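Local coordinates for protein QdtA (Thermoanaerobacterium thermosaccharolyticum, PDB 4ZU5) that belongs to the WxcM-like family of the cupin clan, forms a dimer of beta-sandwich subunits and holds thymidine in a pocket, at residues F10-D15 and H19-E24; R97-F102 and C106-L111. All blocks are in the same frame, centred on the assembly; numbering follows the deposited sequence.

Contact 1 (F10-D15 and H19-E24); sequences FKDIAD and HLTPIE
Asp12 and His19 meet through a histidine-carboxylate hydrogen bond, His19 ND1 donating to Asp12 OD1 at 2.9 Å with an N-H...O angle of 151°. OD1 receives it on its syn lone pair, the side facing OD2, which makes a weak second bond to the same nitrogen. The carboxylate and imidazole planes stand 32° apart, and the acceptor is tilted slightly out of the ring plane. Over one face of the imidazole lies the methyl of Ala14, its CB 3.7 Å from the centroid of the His19 ring in a CH-pi contact, so the ring is held at an edge and on a face by neighbours two residues apart. A water donates to both Asp12 OD1 and Thr21 OG1, tying the carboxylate to the next polar group along. Thr21 OG1 itself donates to Lys11 O at 2.7 Å, while its CG2 packs on Phe10 CB. Ile23 CD1 sits over one face of the Phe10 ring, 3.9 Å from its centroid; with CG1 anti to the carbonyl carbon (chi1 -55°) and the chain extended beyond it, the isoleucine tip extends to the ring.

Strands 13-15 and 18-24 form an antiparallel beta hairpin. Ile13 and Leu20 are its hydrogen-bonded pair, with Ile13 N to Leu20 O at 2.8 Å and Leu20 N to Ile13 O at 2.9 Å; Ala14 and His19 are the following non-hydrogen-bonded pair. Beyond this ladder, a water bridges Lys11 N and Pro22 O where the backbones no longer bond directly. Residues 19-24 also pair in an antiparallel ladder with a strand of the second subunit, His19 packing on Thr40 and Thr21 on Tyr38 of that chain.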
ATOM      1  N   PHE A  10      -7.154   4.492 -10.907  1.00 28.04           N
ATOM      2  CA  PHE A  10      -6.590   3.173 -11.085  1.00 30.06           C
ATOM      3  C   PHE A  10      -7.669   2.198 -11.568  1.00 30.99           C
ATOM      4  O   PHE A  10      -8.852   2.496 -11.476  1.00 34.01           O
ATOM      5  CB  PHE A  10      -5.989   2.716  -9.741  1.00 29.46           C
ATOM      6  CG  PHE A  10      -4.932   3.638  -9.217  1.00 26.61           C
ATOM      7  CD1 PHE A  10      -5.019   4.168  -7.939  1.00 28.98           C
ATOM      8  CD2 PHE A  10      -3.864   3.991  -9.996  1.00 26.23           C
ATOM      9  CE1 PHE A  10      -4.039   5.020  -7.444  1.00 29.76           C
ATOM     10  CE2 PHE A  10      -2.888   4.865  -9.536  1.00 28.03           C
ATOM     11  CZ  PHE A  10      -2.971   5.383  -8.262  1.00 29.23           C
ATOM     12  N   LYS A  11      -7.218   1.056 -12.088  1.00 32.45           N
ATOM     13  CA  LYS A  11      -8.053  -0.068 -12.429  1.00 34.86           C
ATOM     14  C   LYS A  11      -8.641  -0.619 -11.132  1.00 35.07           C
ATOM     15  O   LYS A  11      -7.948  -0.755 -10.115  1.00 33.86           O
ATOM     16  CB  LYS A  11      -7.178  -1.120 -13.097  1.00 40.53           C
ATOM     17  CG  LYS A  11      -7.961  -2.151 -13.884  1.00 54.06           C
ATOM     18  CD  LYS A  11      -7.072  -2.966 -14.830  1.00 62.45           C
ATOM     19  CE  LYS A  11      -7.947  -3.884 -15.694  1.00 74.72           C
ATOM     20  NZ  LYS A  11      -7.196  -4.845 -16.563  1.00 78.04           N
ATOM     21  N   ASP A  12      -9.940  -0.919 -11.161  1.00 38.96           N
ATOM     22  CA  ASP A  12     -10.652  -1.611 -10.074  1.00 37.43           C
ATOM     23  C   ASP A  12     -11.206  -2.924 -10.618  1.00 42.84           C
ATOM     24  O   ASP A  12     -12.209  -2.912 -11.318  1.00 40.88           O
ATOM     25  CB  ASP A  12     -11.809  -0.746  -9.588  1.00 42.41           C
ATOM     26  CG  ASP A  12     -12.611  -1.413  -8.485  1.00 45.08           C
ATOM     27  OD1 ASP A  12     -12.176  -2.456  -7.972  1.00 41.25           O
ATOM     28  OD2 ASP A  12     -13.671  -0.878  -8.125  1.00 51.92           O
ATOM     29  N   ILE A  13     -10.526  -4.033 -10.380  1.00 38.29           N
ATOM     30  CA  ILE A  13     -10.994  -5.330 -10.825  1.00 42.13           C
ATOM     31  C   ILE A  13     -12.024  -5.844  -9.824  1.00 42.99           C
ATOM     32  O   ILE A  13     -11.692  -6.203  -8.695  1.00 45.19           O
ATOM     33  CB  ILE A  13      -9.807  -6.264 -10.966  1.00 43.74           C
ATOM     34  CG1 ILE A  13      -8.906  -5.716 -12.077  1.00 45.85           C
ATOM     35  CG2 ILE A  13     -10.252  -7.703 -11.208  1.00 46.95           C
ATOM     36  CD1 ILE A  13      -7.646  -6.512 -12.265  1.00 51.89           C
ATOM     37  N   ALA A  14     -13.292  -5.782 -10.211  1.00 44.13           N
ATOM     38  CA  ALA A  14     -14.391  -6.157  -9.353  1.00 43.11           C
ATOM     39  C   ALA A  14     -15.081  -7.387  -9.950  1.00 44.93           C
ATOM     40  O   ALA A  14     -15.394  -7.484 -11.133  1.00 41.33           O
ATOM     41  CB  ALA A  14     -15.346  -4.993  -9.205  1.00 42.94           C
ATOM     42  N   ASP A  15     -15.192  -8.428  -9.156  1.00 44.46           N
ATOM     43  CA  ASP A  15     -15.927  -9.595  -9.623  1.00 43.65           C
ATOM     44  C   ASP A  15     -16.434 -10.258  -8.369  1.00 39.73           C
ATOM     45  O   ASP A  15     -16.450  -9.651  -7.310  1.00 41.62           O
ATOM     46  CB  ASP A  15     -15.040 -10.544 -10.430  1.00 41.66           C
ATOM     47  CG  ASP A  15     -13.818 -10.993  -9.664  1.00 40.60           C
ATOM     48  OD1 ASP A  15     -13.743 -10.836  -8.425  1.00 43.32           O
ATOM     49  OD2 ASP A  15     -12.892 -11.474 -10.324  1.00 45.19           O
ATOM     50  N   HIS A  19     -12.744  -6.858  -4.826  1.00 36.37           N
ATOM     51  CA  HIS A  19     -12.115  -5.824  -5.619  1.00 37.14           C
ATOM     52  C   HIS A  19     -10.618  -5.918  -5.445  1.00 35.58           C
ATOM     53  O   HIS A  19     -10.167  -6.068  -4.313  1.00 32.45           O
ATOM     54  CB  HIS A  19     -12.539  -4.478  -5.093  1.00 36.39           C
ATOM     55  CG  HIS A  19     -13.976  -4.204  -5.322  1.00 44.52           C
ATOM     56  ND1 HIS A  19     -14.403  -3.284  -6.254  1.00 44.82           N
ATOM     57  CD2 HIS A  19     -15.082  -4.828  -4.859  1.00 43.97           C
ATOM     58  CE1 HIS A  19     -15.723  -3.280  -6.275  1.00 46.84           C
ATOM     59  NE2 HIS A  19     -16.156  -4.216  -5.451  1.00 49.15           N
ATOM     60  N   LEU A  20      -9.890  -5.659  -6.533  1.00 30.90           N
ATOM     61  CA  LEU A  20      -8.450  -5.559  -6.514  1.00 31.96           C
ATOM     62  C   LEU A  20      -8.041  -4.374  -7.370  1.00 29.43           C
ATOM     63  O   LEU A  20      -8.456  -4.249  -8.541  1.00 31.17           O
ATOM     64  CB  LEU A  20      -7.803  -6.800  -7.100  1.00 29.46           C
ATOM     65  CG  LEU A  20      -6.289  -6.995  -7.017  1.00 33.17           C
ATOM     66  CD1 LEU A  20      -5.891  -8.456  -6.950  1.00 33.30           C
ATOM     67  CD2 LEU A  20      -5.625  -6.366  -8.245  1.00 31.65           C
ATOM     68  N   THR A  21      -7.127  -3.587  -6.816  1.00 28.85           N
ATOM     69  CA  THR A  21      -6.509  -2.510  -7.577  1.00 28.75           C
ATOM     70  C   THR A  21      -4.994  -2.689  -7.618  1.00 27.70           C
ATOM     71  O   THR A  21      -4.383  -2.803  -6.562  1.00 29.02           O
ATOM     72  CB  THR A  21      -6.843  -1.139  -6.990  1.00 29.40           C
ATOM     73  OG1 THR A  21      -8.164  -0.737  -7.406  1.00 33.39           O
ATOM     74  CG2 THR A  21      -5.822  -0.099  -7.586  1.00 28.46           C
ATOM     75  N   PRO A  22      -4.406  -2.714  -8.826  1.00 28.50           N
ATOM     76  CA  PRO A  22      -2.965  -2.861  -8.990  1.00 29.40           C
ATOM     77  C   PRO A  22      -2.350  -1.497  -9.324  1.00 32.27           C
ATOM     78  O   PRO A  22      -3.019  -0.669  -9.954  1.00 30.71           O
ATOM     79  CB  PRO A  22      -2.862  -3.779 -10.222  1.00 30.62           C
ATOM     80  CG  PRO A  22      -4.032  -3.342 -11.079  1.00 32.74           C
ATOM     81  CD  PRO A  22      -5.118  -2.890 -10.110  1.00 29.89           C
ATOM     82  N   ILE A  23      -1.132  -1.279  -8.853  1.00 31.84           N
ATOM     83  CA  ILE A  23      -0.400  -0.026  -9.150  1.00 31.51           C
ATOM     84  C   ILE A  23       1.033  -0.432  -9.426  1.00 31.41           C
ATOM     85  O   ILE A  23       1.745  -0.847  -8.507  1.00 32.28           O
ATOM     86  CB  ILE A  23      -0.427   0.986  -8.012  1.00 31.93           C
ATOM     87  CG1 ILE A  23      -1.848   1.337  -7.567  1.00 29.58           C
ATOM     88  CG2 ILE A  23       0.275   2.284  -8.424  1.00 33.49           C
ATOM     89  CD1 ILE A  23      -1.931   2.247  -6.367  1.00 31.09           C
ATOM     90  N   GLU A  24       1.464  -0.274 -10.675  1.00 29.11           N
ATOM     91  CA  GLU A  24       2.843  -0.555 -11.079  1.00 29.21           C
ATOM     92  C   GLU A  24       3.628   0.758 -11.262  1.00 26.43           C
ATOM     93  O   GLU A  24       3.088   1.684 -11.828  1.00 30.28           O
ATOM     94  CB  GLU A  24       2.874  -1.327 -12.387  1.00 32.57           C
ATOM     95  CG  GLU A  24       2.210  -2.702 -12.285  1.00 39.26           C
ATOM     96  CD  GLU A  24       2.693  -3.656 -13.369  1.00 45.74           C
ATOM     97  OE1 GLU A  24       2.920  -3.185 -14.503  1.00 55.36           O
ATOM     98  OE2 GLU A  24       2.945  -4.845 -13.059  1.00 55.05           O
TER
HETATM   99  O   HOH W   1      -4.416   0.600 -12.038  1.00 32.34           O
HETATM  100  O   HOH W   2     -10.202  -1.810  -6.007  1.00 31.55           O

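Contact 2 (R97-F102 and C106-L111); sequences REMFDF and CVLLVL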
ATOM      1  N   ARG A  97       0.455  19.884   3.281  1.00 35.34           N
ATOM      2  CA  ARG A  97      -0.751  19.132   3.555  1.00 35.09           C
ATOM      3  C   ARG A  97      -0.974  18.747   4.996  1.00 31.52           C
ATOM      4  O   ARG A  97      -0.034  18.619   5.778  1.00 37.09           O
ATOM      5  CB  ARG A  97      -0.884  17.922   2.638  1.00 37.48           C
ATOM      6  CG  ARG A  97      -0.229  16.664   3.135  1.00 41.66           C
ATOM      7  CD  ARG A  97       1.242  16.917   3.356  1.00 46.15           C
ATOM      8  NE  ARG A  97       1.956  17.451   2.192  1.00 53.24           N
ATOM      9  CZ  ARG A  97       2.553  16.695   1.276  1.00 53.67           C
ATOM     10  NH1 ARG A  97       2.471  15.373   1.370  1.00 56.23           N
ATOM     11  NH2 ARG A  97       3.251  17.261   0.296  1.00 47.55           N
ATOM     12  N   GLU A  98      -2.257  18.609   5.297  1.00 32.68           N
ATOM     13  CA  GLU A  98      -2.784  18.096   6.577  1.00 31.93           C
ATOM     14  C   GLU A  98      -3.901  17.104   6.287  1.00 34.94           C
ATOM     15  O   GLU A  98      -4.586  17.164   5.262  1.00 38.45           O
ATOM     16  CB  GLU A  98      -3.308  19.288   7.393  1.00 35.19           C
ATOM     17  CG  GLU A  98      -2.242  20.326   7.685  1.00 34.07           C
ATOM     18  CD  GLU A  98      -2.788  21.673   8.102  1.00 34.93           C
ATOM     19  OE1 GLU A  98      -4.002  21.733   8.338  1.00 39.69           O
ATOM     20  OE2 GLU A  98      -1.986  22.620   8.179  1.00 41.27           O
ATOM     21  N   MET A  99      -4.090  16.147   7.183  1.00 34.68           N
ATOM     22  CA  MET A  99      -5.087  15.138   6.991  1.00 35.81           C
ATOM     23  C   MET A  99      -5.967  15.035   8.236  1.00 32.59           C
ATOM     24  O   MET A  99      -5.462  15.108   9.347  1.00 37.87           O
ATOM     25  CB  MET A  99      -4.405  13.788   6.767  1.00 37.15           C
ATOM     26  CG  MET A  99      -3.498  13.702   5.542  1.00 38.63           C
ATOM     27  SD  MET A  99      -1.804  14.089   5.906  1.00 51.39           S
ATOM     28  CE  MET A  99      -1.266  12.446   6.368  1.00 50.77           C
ATOM     29  N   PHE A 100      -7.255  14.843   8.038  1.00 38.21           N
ATOM     30  CA  PHE A 100      -8.210  14.922   9.157  1.00 39.04           C
ATOM     31  C   PHE A 100      -9.522  14.220   8.856  1.00 40.16           C
ATOM     32  O   PHE A 100      -9.753  13.757   7.729  1.00 40.84           O
ATOM     33  CB  PHE A 100      -8.378  16.401   9.560  1.00 41.35           C
ATOM     34  CG  PHE A 100      -9.150  17.213   8.557  1.00 41.69           C
ATOM     35  CD1 PHE A 100     -10.522  17.389   8.692  1.00 43.79           C
ATOM     36  CD2 PHE A 100      -8.516  17.768   7.468  1.00 39.90           C
ATOM     37  CE1 PHE A 100     -11.255  18.132   7.779  1.00 42.57           C
ATOM     38  CE2 PHE A 100      -9.237  18.509   6.545  1.00 41.79           C
ATOM     39  CZ  PHE A 100     -10.608  18.657   6.676  1.00 40.59           C
ATOM     40  N   ASP A 101     -10.399  14.099   9.858  1.00 37.54           N
ATOM     41  CA  ASP A 101     -11.612  13.328   9.704  1.00 36.09           C
ATOM     42  C   ASP A 101     -11.367  11.912   9.209  1.00 33.46           C
ATOM     43  O   ASP A 101     -12.048  11.429   8.301  1.00 38.78           O
ATOM     44  CB  ASP A 101     -12.592  13.991   8.739  1.00 39.46           C
ATOM     45  CG  ASP A 101     -13.348  15.205   9.373  1.00 42.07           C
ATOM     46  OD1 ASP A 101     -13.059  15.634  10.502  1.00 40.76           O
ATOM     47  OD2 ASP A 101     -14.144  15.791   8.633  1.00 42.04           O
ATOM     48  N   PHE A 102     -10.369  11.257   9.791  1.00 34.69           N
ATOM     49  CA  PHE A 102     -10.212   9.844   9.548  1.00 36.19           C
ATOM     50  C   PHE A 102     -11.414   9.117  10.152  1.00 39.40           C
ATOM     51  O   PHE A 102     -11.662   9.265  11.342  1.00 42.58           O
ATOM     52  CB  PHE A 102      -8.945   9.375  10.256  1.00 32.53           C
ATOM     53  CG  PHE A 102      -7.669   9.793   9.615  1.00 34.36           C
ATOM     54  CD1 PHE A 102      -7.110  11.031   9.858  1.00 33.70           C
ATOM     55  CD2 PHE A 102      -6.944   8.879   8.830  1.00 34.21           C
ATOM     56  CE1 PHE A 102      -5.870  11.380   9.321  1.00 35.97           C
ATOM     57  CE2 PHE A 102      -5.725   9.225   8.268  1.00 37.15           C
ATOM     58  CZ  PHE A 102      -5.173  10.478   8.524  1.00 35.77           C
ATOM     59  N   CYS A 106     -10.337   3.599   9.044  1.00 35.29           N
ATOM     60  CA  CYS A 106      -9.669   4.208   7.875  1.00 37.34           C
ATOM     61  C   CYS A 106      -8.244   3.695   7.716  1.00 33.00           C
ATOM     62  O   CYS A 106      -7.511   3.533   8.690  1.00 38.92           O
ATOM     63  CB  CYS A 106      -9.600   5.709   8.030  1.00 35.88           C
ATOM     64  SG  CYS A 106      -8.971   6.604   6.578  1.00 38.03           S
ATOM     65  N   VAL A 107      -7.821   3.571   6.468  1.00 32.39           N
ATOM     66  CA  VAL A 107      -6.464   3.173   6.138  1.00 29.06           C
ATOM     67  C   VAL A 107      -6.012   4.090   5.012  1.00 26.75           C
ATOM     68  O   VAL A 107      -6.655   4.093   3.961  1.00 31.22           O
ATOM     69  CB  VAL A 107      -6.426   1.773   5.524  1.00 29.85           C
ATOM     70  CG1 VAL A 107      -5.050   1.491   4.999  1.00 30.38           C
ATOM     71  CG2 VAL A 107      -6.865   0.694   6.500  1.00 31.69           C
ATOM     72  N   LEU A 108      -4.984   4.867   5.264  1.00 30.83           N
ATOM     73  CA  LEU A 108      -4.402   5.772   4.248  1.00 31.03           C
ATOM     74  C   LEU A 108      -3.033   5.179   3.843  1.00 29.11           C
ATOM     75  O   LEU A 108      -2.156   5.038   4.705  1.00 30.80           O
ATOM     76  CB  LEU A 108      -4.162   7.107   4.912  1.00 31.61           C
ATOM     77  CG  LEU A 108      -3.614   8.226   4.002  1.00 33.47           C
ATOM     78  CD1 LEU A 108      -4.398   8.329   2.704  1.00 35.28           C
ATOM     79  CD2 LEU A 108      -3.484   9.587   4.677  1.00 34.90           C
ATOM     80  N   LEU A 109      -2.859   4.900   2.550  1.00 30.23           N
ATOM     81  CA  LEU A 109      -1.626   4.373   2.002  1.00 27.14           C
ATOM     82  C   LEU A 109      -0.929   5.495   1.244  1.00 27.08           C
ATOM     83  O   LEU A 109      -1.580   6.250   0.525  1.00 27.62           O
ATOM     84  CB  LEU A 109      -1.947   3.261   1.018  1.00 28.75           C
ATOM     85  CG  LEU A 109      -0.771   2.724   0.226  1.00 27.29           C
ATOM     86  CD1 LEU A 109       0.133   1.985   1.214  1.00 29.94           C
ATOM     87  CD2 LEU A 109      -1.274   1.759  -0.833  1.00 28.14           C
ATOM     88  N   VAL A 110       0.379   5.589   1.400  1.00 26.78           N
ATOM     89  CA  VAL A 110       1.140   6.565   0.656  1.00 26.87           C
ATOM     90  C   VAL A 110       2.234   5.823  -0.097  1.00 27.20           C
ATOM     91  O   VAL A 110       2.942   5.034   0.481  1.00 26.07           O
ATOM     92  CB  VAL A 110       1.756   7.604   1.607  1.00 27.00           C
ATOM     93  CG1 VAL A 110       2.604   8.646   0.860  1.00 29.62           C
ATOM     94  CG2 VAL A 110       0.630   8.243   2.452  1.00 30.81           C
ATOM     95  N   LEU A 111       2.343   6.084  -1.393  1.00 28.11           N
ATOM     96  CA  LEU A 111       3.447   5.644  -2.213  1.00 29.05           C
ATOM     97  C   LEU A 111       4.373   6.837  -2.469  1.00 31.02           C
ATOM     98  O   LEU A 111       3.903   7.923  -2.733  1.00 28.18           O
ATOM     99  CB  LEU A 111       2.945   5.143  -3.563  1.00 28.40           C
ATOM    100  CG  LEU A 111       1.710   4.251  -3.517  1.00 32.71           C
ATOM    101  CD1 LEU A 111       1.199   3.907  -4.918  1.00 32.26           C
ATOM    102  CD2 LEU A 111       1.914   3.023  -2.672  1.00 33.44           C
TER
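The thiol of Cys106 approaches the Phe102 ring obliquely in a sulfur-aromatic contact, SG lying 5.0 Å from the ring centroid and 67° off its normal. The nearest ring atom is Phe102 CD2, at 3.8 Å from Cys106 SG. Placing SG anti to the backbone N (chi1 -173°) carries the sulfur toward this side of the phenyl group. Leu108, two residues on, reaches the same ring with one branch: its CD2 stands 4.2 Å from Phe102 CE2, again at an oblique approach. That methyl also meets the end of Met99, whose CE is 4.0 Å from Leu108 CD2. The methionine chain bends at both its second and third torsions, and the two side chains cross at about a right angle. Leu108 CD2 thus touches both Met99 and Phe102, and the four buried side chains meet through apolar and sulfur contacts, with no hydrogen bond between the segments.

This is packing across the interior of the cupin beta-sandwich, because strand 96-100 and strand 107-112 belong to different five-stranded sheets. Strand 96-100 lies between strands 67-73 and 47-53, and strand 107-112 between 58-64 and 35-40. Met99 and Phe102 both rest on Ile39 of strand 35-40, Phe102 further touches Val67 and Arg48, and Cys106 packs on Cys62 of strand 58-64.

Contact 1 and contact 2 have centres 20 Å apart and differ in character: the centre of contact 1, the hairpin, lies about 19 Å from the centre of the chain and that of contact 2, the packing between the sheets, about 7 Å. They nevertheless touch, Ile23 CD1 meeting Leu111 CD1 at 3.8 Å, which joins the C-terminal end of strand 18-24 to strand 107-112. The side chain of Pro22 comes to about 4 Å from a bound thymidine, whereas that of Met99 stays about 9 Å from a second one. Both contacts also reach the second subunit: Glu24 OE2 accepts a hydrogen bond from Tyr116 N of that chain, a residue of the thymidine pocket, and Leu109 packs on its Tyr38.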